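Local coordinates for petrobactin biosynthesis protein AsbB (Bacillus anthracis, PDB 3TO3) that catalyses the ATP-dependent condensation of spermidine with citryl-spermidine intermediates in the biosynthesis of the siderophore petrobactin, at residues Lys314-Ala319 with His484-Asn489; Ser325-Asn330 with Met474-Asp479; Glu462-Tyr467 with Asp494-Asp499. All blocks are in the same frame, centred on the assembly; numbering follows the deposited sequence.

Interaction 1: Lys314-Ala319 with His484-Asn489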
ATOM      1  N   LYS B 314      -1.439 -17.111  10.002  1.00 47.62           N
ATOM      2  CA  LYS B 314      -2.614 -17.904   9.641  1.00 53.62           C
ATOM      3  C   LYS B 314      -3.319 -18.391  10.932  1.00 59.38           C
ATOM      4  O   LYS B 314      -2.691 -19.035  11.799  1.00 52.59           O
ATOM      5  CB  LYS B 314      -2.249 -19.097   8.732  1.00 53.69           C
ATOM      6  CG  LYS B 314      -1.534 -18.764   7.422  1.00 57.12           C
ATOM      7  CD  LYS B 314      -2.471 -18.051   6.457  1.00 73.11           C
ATOM      8  CE  LYS B 314      -2.095 -18.283   4.984  1.00 84.63           C
ATOM      9  NZ  LYS B 314      -3.080 -17.663   4.022  1.00 82.20           N
ATOM     10  N   PRO B 315      -4.622 -18.069  11.066  1.00 49.58           N
ATOM     11  CA  PRO B 315      -5.438 -18.490  12.211  1.00 48.73           C
ATOM     12  C   PRO B 315      -5.364 -20.003  12.479  1.00 48.80           C
ATOM     13  O   PRO B 315      -5.235 -20.420  13.641  1.00 41.60           O
ATOM     14  CB  PRO B 315      -6.852 -18.099  11.785  1.00 58.35           C
ATOM     15  CG  PRO B 315      -6.621 -16.889  10.896  1.00 51.64           C
ATOM     16  CD  PRO B 315      -5.374 -17.218  10.128  1.00 45.06           C
ATOM     17  N   TYR B 316      -5.434 -20.827  11.432  1.00 43.68           N
ATOM     18  CA  TYR B 316      -5.377 -22.248  11.677  1.00 42.17           C
ATOM     19  C   TYR B 316      -4.017 -22.633  12.293  1.00 49.47           C
ATOM     20  O   TYR B 316      -3.962 -23.501  13.156  1.00 50.33           O
ATOM     21  CB  TYR B 316      -5.732 -23.076  10.435  1.00 50.14           C
ATOM     22  CG  TYR B 316      -4.942 -22.724   9.220  1.00 60.52           C
ATOM     23  CD1 TYR B 316      -3.705 -23.317   8.987  1.00 60.14           C
ATOM     24  CD2 TYR B 316      -5.429 -21.795   8.288  1.00 67.12           C
ATOM     25  CE1 TYR B 316      -2.957 -22.996   7.863  1.00 64.30           C
ATOM     26  CE2 TYR B 316      -4.689 -21.474   7.151  1.00 71.95           C
ATOM     27  CZ  TYR B 316      -3.451 -22.083   6.951  1.00 72.92           C
ATOM     28  OH  TYR B 316      -2.693 -21.783   5.847  1.00 79.37           O
ATOM     29  N   SER B 317      -2.937 -21.958  11.884  1.00 45.30           N
ATOM     30  CA  SER B 317      -1.615 -22.328  12.375  1.00 46.48           C
ATOM     31  C   SER B 317      -1.345 -21.797  13.791  1.00 39.38           C
ATOM     32  O   SER B 317      -0.662 -22.431  14.563  1.00 44.11           O
ATOM     33  CB  SER B 317      -0.513 -21.935  11.388  1.00 53.80           C
ATOM     34  OG  SER B 317      -0.166 -20.595  11.563  1.00 59.79           O
ATOM     35  N   VAL B 318      -1.909 -20.646  14.130  1.00 45.33           N
ATOM     36  CA  VAL B 318      -1.910 -20.168  15.497  1.00 42.83           C
ATOM     37  C   VAL B 318      -2.644 -21.181  16.404  1.00 48.65           C
ATOM     38  O   VAL B 318      -2.191 -21.497  17.512  1.00 44.60           O
ATOM     39  CB  VAL B 318      -2.584 -18.784  15.587  1.00 47.96           C
ATOM     40  CG1 VAL B 318      -2.929 -18.438  17.043  1.00 41.45           C
ATOM     41  CG2 VAL B 318      -1.677 -17.715  14.952  1.00 45.04           C
ATOM     42  N   ALA B 319      -3.749 -21.718  15.904  1.00 47.02           N
ATOM     43  CA  ALA B 319      -4.590 -22.621  16.689  1.00 51.70           C
ATOM     44  C   ALA B 319      -3.885 -23.947  17.001  1.00 56.18           C
ATOM     45  O   ALA B 319      -4.057 -24.520  18.086  1.00 54.91           O
ATOM     46  CB  ALA B 319      -5.888 -22.885  15.967  1.00 42.81           C
ATOM     47  N   HIS B 484      -9.296 -26.485  14.005  1.00 69.27           N
ATOM     48  CA  HIS B 484      -9.794 -25.315  13.304  1.00 68.57           C
ATOM     49  C   HIS B 484     -10.656 -25.733  12.113  1.00 66.15           C
ATOM     50  O   HIS B 484     -10.335 -26.697  11.400  1.00 66.51           O
ATOM     51  CB  HIS B 484      -8.628 -24.395  12.860  1.00 69.86           C
ATOM     52  CG  HIS B 484      -9.069 -23.011  12.489  1.00 72.73           C
ATOM     53  ND1 HIS B 484      -9.369 -22.645  11.194  1.00 71.59           N
ATOM     54  CD2 HIS B 484      -9.310 -21.919  13.252  1.00 72.92           C
ATOM     55  CE1 HIS B 484      -9.761 -21.385  11.174  1.00 68.41           C
ATOM     56  NE2 HIS B 484      -9.730 -20.918  12.409  1.00 70.40           N
ATOM     57  N   LYS B 485     -11.710 -24.970  11.866  1.00 62.95           N
ATOM     58  CA  LYS B 485     -12.595 -25.224  10.739  1.00 66.52           C
ATOM     59  C   LYS B 485     -11.885 -25.254   9.364  1.00 71.97           C
ATOM     60  O   LYS B 485     -12.382 -25.871   8.422  1.00 76.45           O
ATOM     61  CB  LYS B 485     -13.768 -24.231  10.775  1.00 68.44           C
ATOM     62  CG  LYS B 485     -14.407 -23.912   9.444  1.00 81.75           C
ATOM     63  CD  LYS B 485     -15.791 -23.287   9.651  1.00 93.85           C
ATOM     64  CE  LYS B 485     -16.766 -24.294  10.265  1.00 99.72           C
ATOM     65  NZ  LYS B 485     -18.063 -23.678  10.688  1.00104.63           N
ATOM     66  N   THR B 486     -10.723 -24.617   9.243  1.00 67.25           N
ATOM     67  CA  THR B 486      -9.986 -24.658   7.970  1.00 71.73           C
ATOM     68  C   THR B 486      -9.330 -26.024   7.692  1.00 74.65           C
ATOM     69  O   THR B 486      -9.246 -26.437   6.535  1.00 76.63           O
ATOM     70  CB  THR B 486      -8.926 -23.510   7.836  1.00 67.20           C
ATOM     71  OG1 THR B 486      -9.576 -22.237   7.750  1.00 72.12           O
ATOM     72  CG2 THR B 486      -8.076 -23.699   6.583  1.00 65.04           C
ATOM     73  N   TYR B 487      -8.867 -26.706   8.744  1.00 75.13           N
ATOM     74  CA  TYR B 487      -8.281 -28.062   8.647  1.00 71.78           C
ATOM     75  C   TYR B 487      -9.345 -29.104   8.289  1.00 77.19           C
ATOM     76  O   TYR B 487      -9.099 -30.034   7.512  1.00 79.55           O
ATOM     77  CB  TYR B 487      -7.664 -28.484   9.992  1.00 56.97           C
ATOM     78  CG  TYR B 487      -6.392 -27.775  10.333  1.00 53.75           C
ATOM     79  CD1 TYR B 487      -5.372 -27.640   9.388  1.00 60.99           C
ATOM     80  CD2 TYR B 487      -6.199 -27.216  11.584  1.00 58.01           C
ATOM     81  CE1 TYR B 487      -4.193 -26.969   9.680  1.00 60.70           C
ATOM     82  CE2 TYR B 487      -4.993 -26.541  11.898  1.00 61.31           C
ATOM     83  CZ  TYR B 487      -4.006 -26.421  10.937  1.00 60.14           C
ATOM     84  OH  TYR B 487      -2.829 -25.767  11.219  1.00 57.18           O
ATOM     85  N   ALA B 488     -10.523 -28.942   8.883  1.00 67.82           N
ATOM     86  CA  ALA B 488     -11.610 -29.882   8.709  1.00 79.92           C
ATOM     87  C   ALA B 488     -12.194 -29.841   7.289  1.00 92.48           C
ATOM     88  O   ALA B 488     -12.744 -30.835   6.818  1.00 96.27           O
ATOM     89  CB  ALA B 488     -12.700 -29.617   9.752  1.00 81.29           C
ATOM     90  N   ASN B 489     -12.109 -28.684   6.630  1.00 94.37           N
ATOM     91  CA  ASN B 489     -12.595 -28.540   5.256  1.00 91.03           C
ATOM     92  C   ASN B 489     -11.465 -28.705   4.242  1.00 91.54           C
ATOM     93  O   ASN B 489     -11.690 -28.669   3.026  1.00 95.38           O
ATOM     94  CB  ASN B 489     -13.286 -27.186   5.052  1.00 87.13           C
ATOM     95  CG  ASN B 489     -14.465 -26.972   5.997  1.00 93.48           C
ATOM     96  OD1 ASN B 489     -15.126 -27.919   6.416  1.00 96.93           O
ATOM     97  ND2 ASN B 489     -14.735 -25.714   6.326  1.00 99.10           N
TER
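The rings of Tyr316 and Tyr487 meet where the first turn of helix 315-333 faces the short helix 485-488. They form an offset edge-to-face pair: the edge of Tyr316 is turned toward the face of Tyr487, with centroids 5.4 Å apart and planes at 73°. Tyr316 CB also lies over that face in a CH-pi contact, 4.1 Å from the Tyr487 centroid, while Tyr487 OH meets the rim of the Tyr316 ring near its plane, 3.4 Å from CD1.

Van der Waals packing extends the join. The methyl CG2 of Thr486 reaches Tyr316 CD2 at 3.7 Å, and one face of the His484 imidazole lies against the helix start, with Tyr316 CA over it and Pro315 CB 4.1 Å from His484 NE2.

Of the hydrogen bonds, the capping bond is internal to 484-489: with His484 CG anti to the backbone N (chi1 -164°), ND1 accepts from Thr486 N at 3.1 Å, the donor tilted out of the ring plane. Tyr487 OH instead bonds across to Ser320 OG of helix 315-333. The join is thus mainly aromatic and apolar, with the tyrosine hydroxyl's bond to Ser320 as a polar tie and the capping bond holding the imidazole against Tyr316.

Interaction 2: Ser325-Asn330 with Met474-Asp479; sequences SNWLSN and MNKCPD
Lys476 opens the contact of the loop 474-479 with helix 315-333 by reaching across to the helix at Asn330. Its chain starts extended and bends at chi3 (90°), which carries NZ to 3.3 Å from Asn330 CB; CE passes 3.9 Å from Trp327 CD1. The end of the chain, CE and NZ, thus does the touching. The ammonium group also forms a salt bridge to Glu473, just before the loop segment. The backbone of Lys476 contributes as well, its O lying 3.6 Å from Trp327 CD1.

Cys477 follows, with CA 4.0 Å from Trp327 NE1. Its sulfur stands obliquely to the indole, SG being 5.3 Å from the centroid of the six-membered ring, a Cys sulfur-aromatic contact.

Pro478 then sets its CG-CD edge on one face of the indole. Its CD sits over the five-membered ring in a CH-pi contact, 3.6 Å from the centroid and 17° off the normal, while CG comes 3.6 Å from Trp327 CD2. The indole can meet the proline because its CG is anti to the backbone N (chi1 180°), swinging the ring well out from the helix.

Around this join, Trp327 also packs on Ile434 of strand 434-435 and edge-to-face with Phe466 of strand 465-467, while Leu328 and Ser329 of the same helix rest on strand 345-355.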
ATOM      1  N   SER B 325       3.763 -28.348  19.285  1.00 39.17           N
ATOM      2  CA  SER B 325       4.979 -28.340  20.099  1.00 40.52           C
ATOM      3  C   SER B 325       4.948 -29.453  21.156  1.00 48.95           C
ATOM      4  O   SER B 325       5.964 -30.090  21.399  1.00 50.20           O
ATOM      5  CB  SER B 325       5.266 -26.962  20.705  1.00 32.93           C
ATOM      6  OG  SER B 325       5.676 -26.059  19.705  1.00 50.42           O
ATOM      7  N   ASN B 326       3.783 -29.698  21.757  0.52 47.18           N
ATOM      8  CA  ASN B 326       3.636 -30.793  22.718  0.52 46.66           C
ATOM      9  C   ASN B 326       3.925 -32.134  22.045  0.52 51.00           C
ATOM     10  O   ASN B 326       4.661 -32.968  22.577  0.52 54.07           O
ATOM     11  CB  ASN B 326       2.242 -30.776  23.358  0.52 45.72           C
ATOM     12  CG  ASN B 326       1.966 -32.000  24.240  0.52 49.91           C
ATOM     13  OD1 ASN B 326       1.004 -32.739  24.012  0.52 49.88           O
ATOM     14  ND2 ASN B 326       2.811 -32.212  25.255  0.52 53.37           N
ATOM     15  N   TRP B 327       3.355 -32.322  20.860  1.00 49.49           N
ATOM     16  CA  TRP B 327       3.623 -33.504  20.050  1.00 43.94           C
ATOM     17  C   TRP B 327       5.118 -33.719  19.735  1.00 49.58           C
ATOM     18  O   TRP B 327       5.636 -34.830  19.899  1.00 55.68           O
ATOM     19  CB  TRP B 327       2.874 -33.375  18.738  1.00 38.98           C
ATOM     20  CG  TRP B 327       3.065 -34.517  17.798  1.00 47.32           C
ATOM     21  CD1 TRP B 327       2.992 -35.845  18.105  1.00 52.03           C
ATOM     22  CD2 TRP B 327       3.273 -34.444  16.380  1.00 47.40           C
ATOM     23  NE1 TRP B 327       3.169 -36.603  16.973  1.00 50.58           N
ATOM     24  CE2 TRP B 327       3.341 -35.768  15.901  1.00 48.81           C
ATOM     25  CE3 TRP B 327       3.414 -33.394  15.471  1.00 45.20           C
ATOM     26  CZ2 TRP B 327       3.542 -36.065  14.557  1.00 43.41           C
ATOM     27  CZ3 TRP B 327       3.616 -33.695  14.143  1.00 51.28           C
ATOM     28  CH2 TRP B 327       3.673 -35.019  13.699  1.00 49.19           C
ATOM     29  N   LEU B 328       5.808 -32.679  19.258  1.00 47.67           N
ATOM     30  CA  LEU B 328       7.244 -32.826  18.956  1.00 47.66           C
ATOM     31  C   LEU B 328       8.021 -33.065  20.223  1.00 43.46           C
ATOM     32  O   LEU B 328       8.952 -33.862  20.252  1.00 56.27           O
ATOM     33  CB  LEU B 328       7.825 -31.597  18.264  1.00 42.80           C
ATOM     34  CG  LEU B 328       7.364 -31.426  16.835  1.00 50.27           C
ATOM     35  CD1 LEU B 328       7.840 -30.068  16.329  1.00 50.40           C
ATOM     36  CD2 LEU B 328       7.881 -32.595  15.991  1.00 53.95           C
ATOM     37  N   SER B 329       7.639 -32.376  21.283  1.00 42.58           N
ATOM     38  CA  SER B 329       8.335 -32.572  22.547  1.00 52.40           C
ATOM     39  C   SER B 329       8.309 -34.047  22.985  1.00 55.44           C
ATOM     40  O   SER B 329       9.315 -34.569  23.504  1.00 56.86           O
ATOM     41  CB  SER B 329       7.735 -31.685  23.633  1.00 64.49           C
ATOM     42  OG  SER B 329       8.364 -31.923  24.884  1.00 81.28           O
ATOM     43  N   ASN B 330       7.167 -34.710  22.780  1.00 49.79           N
ATOM     44  CA  ASN B 330       7.022 -36.094  23.212  1.00 56.26           C
ATOM     45  C   ASN B 330       7.834 -37.026  22.350  1.00 58.64           C
ATOM     46  O   ASN B 330       8.373 -38.028  22.839  1.00 58.98           O
ATOM     47  CB  ASN B 330       5.555 -36.544  23.238  1.00 62.46           C
ATOM     48  CG  ASN B 330       4.783 -35.933  24.402  1.00 73.10           C
ATOM     49  OD1 ASN B 330       5.362 -35.595  25.444  1.00 75.37           O
ATOM     50  ND2 ASN B 330       3.472 -35.777  24.226  1.00 74.93           N
HETATM   51  N   MSE B 474       1.489 -43.822  14.869  1.00 99.05           N
HETATM   52  CA  MSE B 474       0.646 -43.108  13.912  1.00 99.58           C
HETATM   53  C   MSE B 474      -0.593 -42.565  14.585  1.00101.66           C
HETATM   54  O   MSE B 474      -1.252 -41.670  14.057  1.00 97.25           O
HETATM   55  CB  MSE B 474       0.222 -44.028  12.766  1.00101.60           C
HETATM   56  CG  MSE B 474       1.372 -44.746  12.082  1.00 98.97           C
HETATM   57 SE   MSE B 474       0.766 -45.793  10.554  1.00194.04          SE
HETATM   58  CE  MSE B 474       2.390 -46.831  10.238  1.00100.98           C
ATOM     59  N   ASN B 475      -0.911 -43.141  15.743  1.00107.49           N
ATOM     60  CA  ASN B 475      -2.094 -42.773  16.509  1.00109.96           C
ATOM     61  C   ASN B 475      -1.827 -41.694  17.562  1.00106.82           C
ATOM     62  O   ASN B 475      -2.752 -41.219  18.219  1.00109.50           O
ATOM     63  CB  ASN B 475      -2.687 -44.022  17.159  1.00114.09           C
ATOM     64  CG  ASN B 475      -1.654 -44.811  17.933  1.00115.86           C
ATOM     65  OD1 ASN B 475      -0.454 -44.555  17.817  1.00112.11           O
ATOM     66  ND2 ASN B 475      -2.108 -45.778  18.721  1.00119.49           N
ATOM     67  N   LYS B 476      -0.564 -41.317  17.730  1.00103.50           N
ATOM     68  CA  LYS B 476      -0.224 -40.198  18.599  1.00102.84           C
ATOM     69  C   LYS B 476      -0.175 -38.911  17.767  1.00 91.62           C
ATOM     70  O   LYS B 476      -0.076 -37.804  18.305  1.00 90.40           O
ATOM     71  CB  LYS B 476       1.105 -40.451  19.321  1.00113.89           C
ATOM     72  CG  LYS B 476       1.361 -39.530  20.520  1.00125.45           C
ATOM     73  CD  LYS B 476       2.748 -39.746  21.152  1.00132.08           C
ATOM     74  CE  LYS B 476       3.826 -38.843  20.535  1.00131.03           C
ATOM     75  NZ  LYS B 476       5.169 -39.056  21.161  1.00129.32           N
ATOM     76  N   CYS B 477      -0.257 -39.072  16.448  1.00 82.08           N
ATOM     77  CA  CYS B 477      -0.330 -37.943  15.524  1.00 75.79           C
ATOM     78  C   CYS B 477      -1.524 -37.049  15.848  1.00 77.17           C
ATOM     79  O   CYS B 477      -2.671 -37.526  15.901  1.00 78.92           O
ATOM     80  CB  CYS B 477      -0.468 -38.452  14.092  1.00 74.93           C
ATOM     81  SG  CYS B 477      -0.711 -37.157  12.887  1.00 91.62           S
ATOM     82  N   PRO B 478      -1.272 -35.744  16.038  1.00 68.32           N
ATOM     83  CA  PRO B 478      -2.364 -34.868  16.463  1.00 69.35           C
ATOM     84  C   PRO B 478      -3.413 -34.801  15.366  1.00 68.24           C
ATOM     85  O   PRO B 478      -3.059 -34.823  14.175  1.00 61.67           O
ATOM     86  CB  PRO B 478      -1.685 -33.507  16.651  1.00 64.93           C
ATOM     87  CG  PRO B 478      -0.268 -33.693  16.291  1.00 59.34           C
ATOM     88  CD  PRO B 478      -0.122 -34.976  15.561  1.00 62.30           C
ATOM     89  N   ASP B 479      -4.684 -34.709  15.756  1.00 64.29           N
ATOM     90  CA  ASP B 479      -5.742 -34.749  14.769  1.00 63.37           C
ATOM     91  C   ASP B 479      -6.158 -33.316  14.528  1.00 61.65           C
ATOM     92  O   ASP B 479      -7.007 -32.779  15.251  1.00 60.36           O
ATOM     93  CB  ASP B 479      -6.919 -35.487  15.394  1.00 66.92           C
ATOM     94  CG  ASP B 479      -8.165 -35.420  14.551  1.00 80.19           C
ATOM     95  OD1 ASP B 479      -8.053 -34.991  13.379  1.00 86.17           O
ATOM     96  OD2 ASP B 479      -9.249 -35.813  15.050  1.00 76.84           O
TER

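Interaction 3: Glu462-Tyr467 with Asp494-Asp499; sequences EGLEFY and DFFEMD
Phe466 and Glu497 form a parallel beta bridge that joins strand 465-467 to strand 497-498, the two strands of a beta-alpha-beta unit whose connection contains helix 485-488. Two backbone hydrogen bonds flank the bridge: Phe466 N gives to Phe496 O at 2.8 Å, and Met498 N gives to Phe466 O at 3.0 Å with a nearly straight angle of 176°.

On the face carrying Phe466 and Glu497, the Phe466 ring folds back across the neighbouring strand, its chi1 of 71° setting CG between the backbone N and the carbonyl carbon. Glu497 CA comes over the centre of one ring face in a CH-pi contact. The extended Glu497 chain runs along the ring, CB 3.5 Å from Phe466 CZ, to a carboxylate turned 37° from the ring plane, whose OE2 is in a salt bridge with Arg468. On the face carrying Met498, its CG approaches Glu465 OE1 at 3.6 Å, and Cys503 of helix 502-528 touches both side chains.

Farther out, strand 434-435 pairs with the other side of strand 465-467, and Ile324 of helix 315-333 packs on Leu464 and Phe496. The loop leading into strand 465-467 carries Glu462 of the ATP site. The Phe496 ring presents its edge to a backbone carbonyl, with CD1 3.1 Å from Leu464 O.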
ATOM      1  N   GLU B 462       4.076 -23.143  11.282  1.00 68.46           N
ATOM      2  CA  GLU B 462       3.867 -23.051   9.828  1.00 84.87           C
ATOM      3  C   GLU B 462       4.526 -24.119   8.944  1.00 86.03           C
ATOM      4  O   GLU B 462       3.886 -24.648   8.034  1.00 98.42           O
ATOM      5  CB  GLU B 462       4.253 -21.659   9.325  1.00 99.61           C
ATOM      6  CG  GLU B 462       5.639 -21.196   9.790  1.00108.02           C
ATOM      7  CD  GLU B 462       5.894 -19.720   9.504  1.00114.53           C
ATOM      8  OE1 GLU B 462       4.995 -19.056   8.928  1.00112.08           O
ATOM      9  OE2 GLU B 462       6.998 -19.231   9.855  1.00117.39           O
ATOM     10  N   GLY B 463       5.796 -24.423   9.217  1.00 69.54           N
ATOM     11  CA  GLY B 463       6.642 -25.156   8.284  1.00 73.01           C
ATOM     12  C   GLY B 463       6.601 -26.680   8.173  1.00 71.77           C
ATOM     13  O   GLY B 463       6.725 -27.253   7.082  1.00 67.77           O
ATOM     14  N   LEU B 464       6.415 -27.329   9.310  1.00 59.65           N
ATOM     15  CA  LEU B 464       6.516 -28.768   9.443  1.00 53.75           C
ATOM     16  C   LEU B 464       5.691 -29.619   8.449  1.00 50.99           C
ATOM     17  O   LEU B 464       4.509 -29.367   8.189  1.00 54.39           O
ATOM     18  CB  LEU B 464       6.150 -29.103  10.879  1.00 50.98           C
ATOM     19  CG  LEU B 464       6.024 -30.522  11.359  1.00 56.70           C
ATOM     20  CD1 LEU B 464       6.266 -30.515  12.860  1.00 58.13           C
ATOM     21  CD2 LEU B 464       4.654 -31.064  11.020  1.00 50.66           C
ATOM     22  N   GLU B 465       6.351 -30.621   7.884  1.00 45.52           N
ATOM     23  CA  GLU B 465       5.692 -31.662   7.123  1.00 49.10           C
ATOM     24  C   GLU B 465       5.945 -33.026   7.782  1.00 51.79           C
ATOM     25  O   GLU B 465       6.951 -33.222   8.461  1.00 61.25           O
ATOM     26  CB  GLU B 465       6.188 -31.656   5.678  1.00 52.46           C
ATOM     27  CG  GLU B 465       5.799 -30.392   4.933  1.00 62.14           C
ATOM     28  CD  GLU B 465       6.135 -30.414   3.438  1.00 72.62           C
ATOM     29  OE1 GLU B 465       6.732 -31.391   2.943  1.00 76.52           O
ATOM     30  OE2 GLU B 465       5.788 -29.437   2.749  1.00 77.91           O
ATOM     31  N   PHE B 466       5.040 -33.971   7.573  1.00 55.17           N
ATOM     32  CA  PHE B 466       5.263 -35.335   8.034  1.00 58.04           C
ATOM     33  C   PHE B 466       4.643 -36.373   7.101  1.00 62.10           C
ATOM     34  O   PHE B 466       3.710 -36.076   6.356  1.00 64.85           O
ATOM     35  CB  PHE B 466       4.773 -35.530   9.477  1.00 59.52           C
ATOM     36  CG  PHE B 466       3.289 -35.528   9.626  1.00 62.87           C
ATOM     37  CD1 PHE B 466       2.551 -36.678   9.363  1.00 69.72           C
ATOM     38  CD2 PHE B 466       2.624 -34.387  10.057  1.00 58.04           C
ATOM     39  CE1 PHE B 466       1.177 -36.684   9.519  1.00 69.67           C
ATOM     40  CE2 PHE B 466       1.244 -34.378  10.205  1.00 55.26           C
ATOM     41  CZ  PHE B 466       0.520 -35.532   9.940  1.00 64.96           C
ATOM     42  N   TYR B 467       5.206 -37.576   7.125  1.00 61.47           N
ATOM     43  CA  TYR B 467       4.738 -38.655   6.291  1.00 63.71           C
ATOM     44  C   TYR B 467       4.185 -39.721   7.222  1.00 71.17           C
ATOM     45  O   TYR B 467       4.935 -40.397   7.918  1.00 73.47           O
ATOM     46  CB  TYR B 467       5.874 -39.207   5.418  1.00 62.82           C
ATOM     47  CG  TYR B 467       5.405 -40.283   4.451  1.00 69.22           C
ATOM     48  CD1 TYR B 467       4.373 -40.033   3.555  1.00 68.10           C
ATOM     49  CD2 TYR B 467       5.980 -41.559   4.451  1.00 71.11           C
ATOM     50  CE1 TYR B 467       3.930 -41.014   2.690  1.00 73.14           C
ATOM     51  CE2 TYR B 467       5.540 -42.556   3.575  1.00 65.76           C
ATOM     52  CZ  TYR B 467       4.520 -42.276   2.698  1.00 75.27           C
ATOM     53  OH  TYR B 467       4.064 -43.259   1.828  1.00 80.94           O
ATOM     54  N   ASP B 494      -2.571 -30.194   1.933  1.00 87.20           N
ATOM     55  CA  ASP B 494      -2.876 -28.799   2.239  1.00 86.53           C
ATOM     56  C   ASP B 494      -2.091 -28.262   3.442  1.00 77.54           C
ATOM     57  O   ASP B 494      -1.517 -27.173   3.391  1.00 69.07           O
ATOM     58  CB  ASP B 494      -4.381 -28.628   2.471  1.00 89.02           C
ATOM     59  CG  ASP B 494      -5.140 -28.296   1.189  1.00 98.67           C
ATOM     60  OD1 ASP B 494      -4.536 -28.399   0.085  1.00 93.97           O
ATOM     61  OD2 ASP B 494      -6.346 -27.938   1.299  1.00 99.68           O
ATOM     62  N   PHE B 495      -2.132 -29.001   4.546  1.00 79.92           N
ATOM     63  CA  PHE B 495      -1.405 -28.606   5.739  1.00 84.33           C
ATOM     64  C   PHE B 495      -0.704 -29.777   6.442  1.00 89.89           C
ATOM     65  O   PHE B 495      -1.345 -30.752   6.854  1.00109.52           O
ATOM     66  CB  PHE B 495      -2.326 -27.894   6.728  1.00 80.96           C
ATOM     67  CG  PHE B 495      -3.656 -27.483   6.159  1.00 85.02           C
ATOM     68  CD1 PHE B 495      -4.703 -28.396   6.065  1.00 91.84           C
ATOM     69  CD2 PHE B 495      -3.881 -26.173   5.767  1.00 86.02           C
ATOM     70  CE1 PHE B 495      -5.953 -28.014   5.562  1.00 94.10           C
ATOM     71  CE2 PHE B 495      -5.130 -25.780   5.263  1.00 92.01           C
ATOM     72  CZ  PHE B 495      -6.165 -26.704   5.163  1.00 92.63           C
ATOM     73  N   PHE B 496       0.614 -29.689   6.530  1.00 62.32           N
ATOM     74  CA  PHE B 496       1.452 -30.524   7.405  1.00 67.03           C
ATOM     75  C   PHE B 496       1.616 -31.963   6.966  1.00 74.99           C
ATOM     76  O   PHE B 496       2.655 -32.560   7.206  1.00 84.22           O
ATOM     77  CB  PHE B 496       0.837 -30.678   8.811  1.00 65.52           C
ATOM     78  CG  PHE B 496       0.788 -29.432   9.619  1.00 59.31           C
ATOM     79  CD1 PHE B 496       1.859 -28.573   9.672  1.00 59.35           C
ATOM     80  CD2 PHE B 496      -0.350 -29.130  10.348  1.00 55.24           C
ATOM     81  CE1 PHE B 496       1.790 -27.409  10.420  1.00 60.40           C
ATOM     82  CE2 PHE B 496      -0.423 -27.984  11.099  1.00 60.51           C
ATOM     83  CZ  PHE B 496       0.648 -27.114  11.126  1.00 62.39           C
ATOM     84  N   GLU B 497       0.696 -32.500   6.197  1.00 72.70           N
ATOM     85  CA  GLU B 497       0.747 -33.937   6.052  1.00 69.48           C
ATOM     86  C   GLU B 497       0.852 -34.235   4.603  1.00 67.66           C
ATOM     87  O   GLU B 497       0.017 -33.798   3.825  1.00 71.69           O
ATOM     88  CB  GLU B 497      -0.469 -34.647   6.666  1.00 66.53           C
ATOM     89  CG  GLU B 497      -0.531 -36.123   6.248  1.00 68.65           C
ATOM     90  CD  GLU B 497      -1.558 -36.953   7.017  1.00 85.95           C
ATOM     91  OE1 GLU B 497      -2.290 -36.402   7.872  1.00 88.01           O
ATOM     92  OE2 GLU B 497      -1.628 -38.174   6.760  1.00 87.27           O
HETATM   93  N   MSE B 498       1.889 -34.962   4.228  1.00 71.65           N
HETATM   94  CA  MSE B 498       2.087 -35.235   2.816  1.00 84.42           C
HETATM   95  C   MSE B 498       1.796 -36.686   2.518  1.00 88.80           C
HETATM   96  O   MSE B 498       2.080 -37.564   3.328  1.00 94.84           O
HETATM   97  CB  MSE B 498       3.491 -34.820   2.373  1.00 85.34           C
HETATM   98  CG  MSE B 498       3.760 -33.306   2.552  1.00 87.91           C
HETATM   99 SE   MSE B 498       2.603 -32.069   1.519  0.51 77.08          SE
HETATM  100  CE  MSE B 498       2.240 -30.790   2.953  1.00 75.31           C
ATOM    101  N   ASP B 499       1.190 -36.925   1.365  1.00 91.36           N
ATOM    102  CA  ASP B 499       0.830 -38.276   0.961  1.00 97.18           C
ATOM    103  C   ASP B 499       1.983 -38.948   0.240  1.00 86.24           C
ATOM    104  O   ASP B 499       1.942 -40.153  -0.003  1.00 84.65           O
ATOM    105  CB  ASP B 499      -0.406 -38.261   0.058  1.00110.12           C
ATOM    106  CG  ASP B 499      -0.093 -37.790  -1.353  1.00114.10           C
ATOM    107  OD1 ASP B 499       1.029 -37.283  -1.577  1.00109.78           O
ATOM    108  OD2 ASP B 499      -0.974 -37.923  -2.232  1.00117.85           O
TER

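Interactions 1 and 2 take successive parts of helix 315-333, with centres about 17 Å apart and no direct touch. Interaction 3 adjoins both. Toward interaction 1, Phe495 CD1 lies 3.5 Å from Tyr487 CD1 and Phe496 CE2 is 3.3 Å from Tyr487 OH; toward interaction 2, Phe466 CZ is 3.6 Å from Cys477 SG and Leu464 CD1 is 3.8 Å from Leu328 CD1. The three relate differently to the nucleotide. Glu462, an ATP-binding residue, brings interaction 3 to about 3 Å from bound ATP and 4 Å from magnesium, side chain to ligand; the Ser317 side chain of interaction 1 is about 9 Å from ATP, and interaction 2 lies away from the nucleotide and metal sites.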